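Local atomic coordinates of putative uncharacterized protein (PDB entry 3CNN), a protein that binds GTP and, as a probable ribosome biogenesis GTPase of the YlqF/YawG family, is thought to act late in assembly of the large ribosomal subunit. Residues G106-G111 with P152-K157; T24-R29 with I50-K55. One frame throughout, in Å; residues are numbered along the deposited sequence.

Overall arrangement
Both contacts belong to the nucleotide-binding GTPase domain and lie on one mixed sheet, their centres about 11 Å apart. Interaction 2 comes first along the chain and joins the parallel strands 24-30 and 48-54; interaction 1 opens later, where strand 101-106 runs into the phosphate-binding loop beside the end of strand 147-154. Strand 101-106 lies between 24-30 and 147-154, so interaction 1 is on its one flank and the strand pair of interaction 2 begins on the other. The two contacts touch directly. Backbone amides of residues 109-111 reach the beta phosphate of GTP and its bridging oxygens, and residues 54-55 lie against its guanine, so loops at the C-terminal ends of neighbouring parallel strands meet both the phosphates and the base.

Interaction 1: residues G106-G111 with P152-K157; sequences GVPNTG and PGILYK. With GTP (guanosine-5'-triphosphate), chain B.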
loop_
_atom_site.group_PDB
_atom_site.type_symbol
_atom_site.label_atom_id
_atom_site.label_comp_id
_atom_site.label_asym_id
_atom_site.label_seq_id
_atom_site.Cartn_x
_atom_site.Cartn_y
_atom_site.Cartn_z
ATOM N N GLY A 106 -6.119 5.499 -3.866
ATOM C CA GLY A 106 -4.758 5.123 -3.496
ATOM C C GLY A 106 -3.909 4.680 -4.671
ATOM O O GLY A 106 -4.417 4.408 -5.773
ATOM N N VAL A 107 -2.601 4.592 -4.420
ATOM C CA VAL A 107 -1.651 4.056 -5.401
ATOM C C VAL A 107 -1.953 2.574 -5.592
ATOM O O VAL A 107 -2.686 1.998 -4.793
ATOM C CB VAL A 107 -0.166 4.377 -5.008
ATOM C CG1 VAL A 107 0.012 5.890 -4.796
ATOM C CG2 VAL A 107 0.285 3.588 -3.764
ATOM N N PRO A 108 -1.457 1.959 -6.682
ATOM C CA PRO A 108 -1.801 0.554 -6.903
ATOM C C PRO A 108 -1.467 -0.375 -5.729
ATOM O O PRO A 108 -0.527 -0.109 -4.971
ATOM C CB PRO A 108 -0.943 0.174 -8.120
ATOM C CG PRO A 108 -0.742 1.466 -8.863
ATOM C CD PRO A 108 -0.606 2.496 -7.766
ATOM N N ASN A 109 -2.255 -1.443 -5.600
ATOM C CA ASN A 109 -1.965 -2.602 -4.745
ATOM C C ASN A 109 -2.226 -2.447 -3.237
ATOM O O ASN A 109 -2.058 -3.404 -2.488
ATOM C CB ASN A 109 -0.525 -3.098 -4.989
ATOM C CG ASN A 109 -0.317 -4.524 -4.514
ATOM O OD1 ASN A 109 -1.054 -5.422 -4.895
ATOM N ND2 ASN A 109 0.682 -4.733 -3.673
ATOM N N THR A 110 -2.646 -1.263 -2.789
ATOM C CA THR A 110 -2.785 -0.995 -1.343
ATOM C C THR A 110 -3.996 -1.661 -0.665
ATOM O O THR A 110 -4.135 -1.635 0.580
ATOM C CB THR A 110 -2.722 0.498 -1.046
ATOM O OG1 THR A 110 -3.832 1.156 -1.690
ATOM C CG2 THR A 110 -1.399 1.076 -1.578
ATOM N N GLY A 111 -4.848 -2.284 -1.480
ATOM C CA GLY A 111 -5.968 -3.075 -0.967
ATOM C C GLY A 111 -7.323 -2.409 -1.149
ATOM O O GLY A 111 -8.242 -2.645 -0.359
ATOM N N PRO A 152 -12.526 2.185 -7.189
ATOM C CA PRO A 152 -11.559 3.114 -6.604
ATOM C C PRO A 152 -10.812 3.918 -7.660
ATOM O O PRO A 152 -10.642 3.448 -8.783
ATOM C CB PRO A 152 -10.595 2.192 -5.861
ATOM C CG PRO A 152 -10.691 0.887 -6.540
ATOM C CD PRO A 152 -11.981 0.817 -7.300
ATOM N N GLY A 153 -10.384 5.120 -7.300
ATOM C CA GLY A 153 -9.447 5.883 -8.119
ATOM C C GLY A 153 -8.010 5.436 -7.865
ATOM O O GLY A 153 -7.533 5.459 -6.728
ATOM N N ILE A 154 -7.328 5.006 -8.924
ATOM C CA ILE A 154 -5.940 4.565 -8.822
ATOM C C ILE A 154 -5.030 5.744 -9.114
ATOM O O ILE A 154 -5.100 6.332 -10.195
ATOM C CB ILE A 154 -5.642 3.375 -9.767
ATOM C CG1 ILE A 154 -6.575 2.207 -9.428
ATOM C CG2 ILE A 154 -4.179 2.945 -9.656
ATOM C CD1 ILE A 154 -6.764 1.152 -10.526
ATOM N N LEU A 155 -4.195 6.099 -8.139
ATOM C CA LEU A 155 -3.227 7.184 -8.315
ATOM C C LEU A 155 -1.829 6.684 -8.653
ATOM O O LEU A 155 -1.270 5.823 -7.980
ATOM C CB LEU A 155 -3.146 8.086 -7.080
ATOM C CG LEU A 155 -4.451 8.495 -6.394
ATOM C CD1 LEU A 155 -4.166 8.879 -4.977
ATOM C CD2 LEU A 155 -5.167 9.614 -7.123
ATOM N N TYR A 156 -1.279 7.248 -9.714
ATOM C CA TYR A 156 0.110 7.059 -10.072
ATOM C C TYR A 156 0.793 8.368 -9.760
ATOM O O TYR A 156 0.242 9.435 -10.037
ATOM C CB TYR A 156 0.222 6.725 -11.558
ATOM C CG TYR A 156 -0.605 5.517 -11.943
ATOM C CD1 TYR A 156 -0.056 4.238 -11.924
ATOM C CD2 TYR A 156 -1.945 5.654 -12.299
ATOM C CE1 TYR A 156 -0.820 3.123 -12.273
ATOM C CE2 TYR A 156 -2.709 4.546 -12.643
ATOM C CZ TYR A 156 -2.140 3.288 -12.628
ATOM O OH TYR A 156 -2.904 2.194 -12.972
ATOM N N LYS A 157 1.967 8.295 -9.147
ATOM C CA LYS A 157 2.713 9.506 -8.842
ATOM C C LYS A 157 4.109 9.526 -9.458
ATOM O O LYS A 157 4.593 8.499 -9.932
ATOM C CB LYS A 157 2.739 9.805 -7.334
ATOM C CG LYS A 157 3.073 8.647 -6.417
ATOM C CD LYS A 157 3.575 9.201 -5.091
ATOM C CE LYS A 157 3.162 8.340 -3.937
ATOM N NZ LYS A 157 3.521 9.006 -2.662
HETATM P PG GTP B . -4.937 -2.364 -7.646
HETATM O O1G GTP B . -5.034 -0.840 -7.550
HETATM O O2G GTP B . -3.636 -2.735 -8.344
HETATM O O3G GTP B . -6.070 -2.967 -8.468
HETATM O O3B GTP B . -4.961 -3.095 -6.201
HETATM P PB GTP B . -5.987 -2.729 -5.011
HETATM O O1B GTP B . -5.610 -1.392 -4.413
HETATM O O2B GTP B . -7.417 -2.747 -5.490
HETATM O O3A GTP B . -5.626 -3.852 -3.950
HETATM P PA GTP B . -6.194 -5.325 -3.793
HETATM O O1A GTP B . -7.349 -5.293 -2.825
HETATM O O2A GTP B . -6.480 -6.052 -5.075
HETATM O "O5'" GTP B . -4.963 -5.988 -2.994
HETATM C "C5'" GTP B . -3.777 -6.412 -3.632
HETATM C "C4'" GTP B . -3.247 -7.594 -2.837
HETATM O "O4'" GTP B . -3.159 -7.240 -1.473
HETATM C "C3'" GTP B . -4.178 -8.781 -2.903
HETATM O "O3'" GTP B . -3.393 -9.945 -3.055
HETATM C "C2'" GTP B . -4.881 -8.783 -1.565
HETATM O "O2'" GTP B . -5.191 -10.101 -1.192
HETATM C "C1'" GTP B . -3.845 -8.161 -0.651
HETATM N N9 GTP B . -4.376 -7.442 0.535
HETATM C C8 GTP B . -5.348 -6.459 0.566
HETATM N N7 GTP B . -5.507 -6.068 1.847
HETATM C C5 GTP B . -4.668 -6.789 2.639
HETATM C C6 GTP B . -4.426 -6.785 4.011
HETATM O O6 GTP B . -5.055 -6.027 4.757
HETATM N N1 GTP B . -3.475 -7.645 4.543
HETATM C C2 GTP B . -2.777 -8.501 3.705
HETATM N N2 GTP B . -1.869 -9.330 4.202
HETATM N N3 GTP B . -3.021 -8.489 2.344
HETATM C C4 GTP B . -3.950 -7.651 1.821
#
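Gly106 pairs with Ile154 as parallel strands, its N giving a hydrogen bond to Gly153 O (3.2 Å) and its O taking one from Leu155 N (2.9 Å). Beyond it the chains stay together through a CA-H...O contact, Val107 CA to Leu155 O at 3.1 Å. Gly106 suits its backbone angles, which would jam a side chain against the preceding carbonyl; Thr110 OG1 would crowd it too. Pro108 meets two side chains. Its CG lies 3.8 Å from Ile154 CG2 and equally near Tyr156 CE1, crossing both at about a right angle, and its CD rests near Leu155 O. Ile154 has CG1 anti to its carbonyl carbon (chi1 -59°), which leaves CG2 for the proline and brings CG1 to 3.9 Å from GTP O1G. Val107 CG1 touches the aliphatic CE of Lys157, whose NZ goes on to weak hydrogen bonds with Ala36 O and Ser38 O. A type II turn from Val107 to Thr110 then folds the chain round the phosphates: Gly111 N donates to GTP O1B (3.2 Å), with weak bonds from Gly111 N to O3A and Asn109 N to O3B. This is the P-loop (Walker A) arrangement of strand, loop and helix, and Val107 O also accepts a bond from Lys112 NZ. The loop thus leads from strand 101-106 to helix 112-120, which begins after Gly111, while strand 147-154 flanks it and rests Pro152 on Lys112 and Ile116 of that helix.

Interaction 2: residues T24-R29 with I50-K55; sequences TVVEVR and IILLNK. With GTP (guanosine-5'-triphosphate), chain B.
Strands 24-29 and 50-54 run parallel, from Val26 beside Ile50 to Arg29 beside Leu53, and five backbone hydrogen bonds join them. Ile50 N and Leu52 N donate to Val25 O and Glu27 O, Glu27 N and Arg29 N return bonds to Ile50 O and Leu52 O, and Asn54 N reaches Arg29 O at 2.8 Å. Apolar contacts fill the face bearing Val26, Val28, Ile50 and Leu52. Val26 holds CG1 anti to the backbone N (chi1 -177°), which sets CG1 against Leu52 CD1 at 3.8 Å and leaves CG2 alongside Ile50 CD1; Val28 and Leu52 also pack on Ile115 of helix 112-120. Charge is kept to the other face. There Arg29 NH2 forms a salt bridge with Glu27 OE2 (2.6 Å), which lies in the guanidinium plane, while NH2 meets it from above the carboxylate plane. The extended arginine chain carries its head obliquely across Ile51, whose CD1 is 3.6 Å from Arg29 NH2 over one guanidinium face. Ala39 N binds Glu27 OE1, and Pro34 O takes a weak bond from Arg29 NH1. A leucine in place of this arginine would probably leave Glu27 OE2 without its charged mate in a buried setting. At the strand end, Asn54 ND2 bonds to Thr110 O, and Lys55 CG lies 3.4 Å from GTP C6, its chain running along the base while NZ bonds to Asn109 O. Mutual neutralisation probably makes the buried ion pair tolerable, whereas the polar ends of Asn54 and Lys55 tie the guanine side of the pocket to the phosphate-binding loop.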
loop_
_atom_site.group_PDB
_atom_site.type_symbol
_atom_site.label_atom_id
_atom_site.label_comp_id
_atom_site.label_asym_id
_atom_site.label_seq_id
_atom_site.Cartn_x
_atom_site.Cartn_y
_atom_site.Cartn_z
ATOM N N THR A 24 -16.287 13.068 0.328
ATOM C CA THR A 24 -15.436 12.338 1.254
ATOM C C THR A 24 -14.468 11.412 0.508
ATOM O O THR A 24 -14.812 10.806 -0.511
ATOM C CB THR A 24 -16.277 11.542 2.302
ATOM O OG1 THR A 24 -17.150 12.441 2.994
ATOM C CG2 THR A 24 -15.372 10.839 3.330
ATOM N N VAL A 25 -13.253 11.323 1.034
ATOM C CA VAL A 25 -12.181 10.547 0.413
ATOM C C VAL A 25 -11.481 9.656 1.441
ATOM O O VAL A 25 -11.039 10.128 2.481
ATOM C CB VAL A 25 -11.150 11.461 -0.312
ATOM C CG1 VAL A 25 -9.901 10.648 -0.754
ATOM C CG2 VAL A 25 -11.808 12.138 -1.519
ATOM N N VAL A 26 -11.436 8.358 1.143
ATOM C CA VAL A 26 -10.624 7.406 1.906
ATOM C C VAL A 26 -9.331 7.048 1.141
ATOM O O VAL A 26 -9.352 6.435 0.066
ATOM C CB VAL A 26 -11.432 6.155 2.323
ATOM C CG1 VAL A 26 -10.587 5.232 3.156
ATOM C CG2 VAL A 26 -12.662 6.576 3.135
ATOM N N GLU A 27 -8.214 7.487 1.705
ATOM C CA GLU A 27 -6.886 7.277 1.118
ATOM C C GLU A 27 -6.313 6.002 1.725
ATOM O O GLU A 27 -5.886 5.991 2.873
ATOM C CB GLU A 27 -5.997 8.491 1.413
ATOM C CG GLU A 27 -4.689 8.540 0.635
ATOM C CD GLU A 27 -3.806 9.706 1.066
ATOM O OE1 GLU A 27 -2.840 10.011 0.355
ATOM O OE2 GLU A 27 -4.056 10.316 2.120
ATOM N N VAL A 28 -6.356 4.923 0.949
ATOM C CA VAL A 28 -5.871 3.627 1.373
ATOM C C VAL A 28 -4.346 3.510 1.157
ATOM O O VAL A 28 -3.853 3.424 0.005
ATOM C CB VAL A 28 -6.585 2.509 0.610
ATOM C CG1 VAL A 28 -6.101 1.139 1.088
ATOM C CG2 VAL A 28 -8.121 2.660 0.727
ATOM N N ARG A 29 -3.616 3.502 2.275
ATOM C CA ARG A 29 -2.158 3.440 2.264
ATOM C C ARG A 29 -1.733 2.096 2.798
ATOM O O ARG A 29 -2.562 1.368 3.365
ATOM C CB ARG A 29 -1.549 4.553 3.119
ATOM C CG ARG A 29 -2.022 5.925 2.764
ATOM C CD ARG A 29 -1.158 6.951 3.396
ATOM N NE ARG A 29 -1.676 8.275 3.116
ATOM C CZ ARG A 29 -1.113 9.415 3.501
ATOM N NH1 ARG A 29 0.026 9.403 4.168
ATOM N NH2 ARG A 29 -1.692 10.583 3.194
ATOM N N ILE A 50 -9.946 10.765 5.041
ATOM C CA ILE A 50 -9.532 9.787 6.055
ATOM C C ILE A 50 -8.278 9.043 5.558
ATOM O O ILE A 50 -8.296 8.469 4.463
ATOM C CB ILE A 50 -10.652 8.736 6.341
ATOM C CG1 ILE A 50 -11.969 9.420 6.754
ATOM C CG2 ILE A 50 -10.222 7.740 7.429
ATOM C CD1 ILE A 50 -13.188 8.482 6.752
ATOM N N ILE A 51 -7.199 9.062 6.346
ATOM C CA ILE A 51 -6.030 8.225 6.038
ATOM C C ILE A 51 -6.233 6.845 6.629
ATOM O O ILE A 51 -6.328 6.675 7.847
ATOM C CB ILE A 51 -4.667 8.834 6.480
ATOM C CG1 ILE A 51 -4.357 10.099 5.656
ATOM C CG2 ILE A 51 -3.533 7.797 6.300
ATOM C CD1 ILE A 51 -3.393 11.064 6.309
ATOM N N LEU A 52 -6.325 5.861 5.747
ATOM C CA LEU A 52 -6.509 4.501 6.164
ATOM C C LEU A 52 -5.171 3.768 6.004
ATOM O O LEU A 52 -4.646 3.668 4.887
ATOM C CB LEU A 52 -7.632 3.865 5.336
ATOM C CG LEU A 52 -8.164 2.489 5.739
ATOM C CD1 LEU A 52 -9.432 2.148 4.966
ATOM C CD2 LEU A 52 -7.113 1.403 5.511
ATOM N N LEU A 53 -4.604 3.313 7.129
ATOM C CA LEU A 53 -3.367 2.529 7.130
ATOM C C LEU A 53 -3.680 1.049 7.053
ATOM O O LEU A 53 -3.968 0.400 8.062
ATOM C CB LEU A 53 -2.485 2.840 8.331
ATOM C CG LEU A 53 -2.036 4.293 8.464
ATOM C CD1 LEU A 53 -1.234 4.454 9.720
ATOM C CD2 LEU A 53 -1.231 4.764 7.235
ATOM N N ASN A 54 -3.612 0.522 5.835
ATOM C CA ASN A 54 -4.024 -0.838 5.561
ATOM C C ASN A 54 -2.897 -1.863 5.795
ATOM O O ASN A 54 -1.732 -1.497 5.904
ATOM C CB ASN A 54 -4.561 -0.916 4.127
ATOM C CG ASN A 54 -5.510 -2.051 3.930
ATOM O OD1 ASN A 54 -6.191 -2.448 4.850
ATOM N ND2 ASN A 54 -5.570 -2.574 2.723
ATOM N N LYS A 55 -3.281 -3.134 5.902
ATOM C CA LYS A 55 -2.369 -4.275 5.970
ATOM C C LYS A 55 -1.536 -4.287 7.251
ATOM O O LYS A 55 -0.343 -4.617 7.205
ATOM C CB LYS A 55 -1.445 -4.321 4.738
ATOM C CG LYS A 55 -2.151 -4.388 3.396
ATOM C CD LYS A 55 -1.149 -4.661 2.273
ATOM C CE LYS A 55 -1.825 -4.843 0.930
ATOM N NZ LYS A 55 -0.865 -4.851 -0.216
HETATM P PG GTP B . -4.937 -2.364 -7.646
HETATM O O1G GTP B . -5.034 -0.840 -7.550
HETATM O O2G GTP B . -3.636 -2.735 -8.344
HETATM O O3G GTP B . -6.070 -2.967 -8.468
HETATM O O3B GTP B . -4.961 -3.095 -6.201
HETATM P PB GTP B . -5.987 -2.729 -5.011
HETATM O O1B GTP B . -5.610 -1.392 -4.413
HETATM O O2B GTP B . -7.417 -2.747 -5.490
HETATM O O3A GTP B . -5.626 -3.852 -3.950
HETATM P PA GTP B . -6.194 -5.325 -3.793
HETATM O O1A GTP B . -7.349 -5.293 -2.825
HETATM O O2A GTP B . -6.480 -6.052 -5.075
HETATM O "O5'" GTP B . -4.963 -5.988 -2.994
HETATM C "C5'" GTP B . -3.777 -6.412 -3.632
HETATM C "C4'" GTP B . -3.247 -7.594 -2.837
HETATM O "O4'" GTP B . -3.159 -7.240 -1.473
HETATM C "C3'" GTP B . -4.178 -8.781 -2.903
HETATM O "O3'" GTP B . -3.393 -9.945 -3.055
HETATM C "C2'" GTP B . -4.881 -8.783 -1.565
HETATM O "O2'" GTP B . -5.191 -10.101 -1.192
HETATM C "C1'" GTP B . -3.845 -8.161 -0.651
HETATM N N9 GTP B . -4.376 -7.442 0.535
HETATM C C8 GTP B . -5.348 -6.459 0.566
HETATM N N7 GTP B . -5.507 -6.068 1.847
HETATM C C5 GTP B . -4.668 -6.789 2.639
HETATM C C6 GTP B . -4.426 -6.785 4.011
HETATM O O6 GTP B . -5.055 -6.027 4.757
HETATM N N1 GTP B . -3.475 -7.645 4.543
HETATM C C2 GTP B . -2.777 -8.501 3.705
HETATM N N2 GTP B . -1.869 -9.330 4.202
HETATM N N3 GTP B . -3.021 -8.489 2.344
HETATM C C4 GTP B . -3.950 -7.651 1.821
#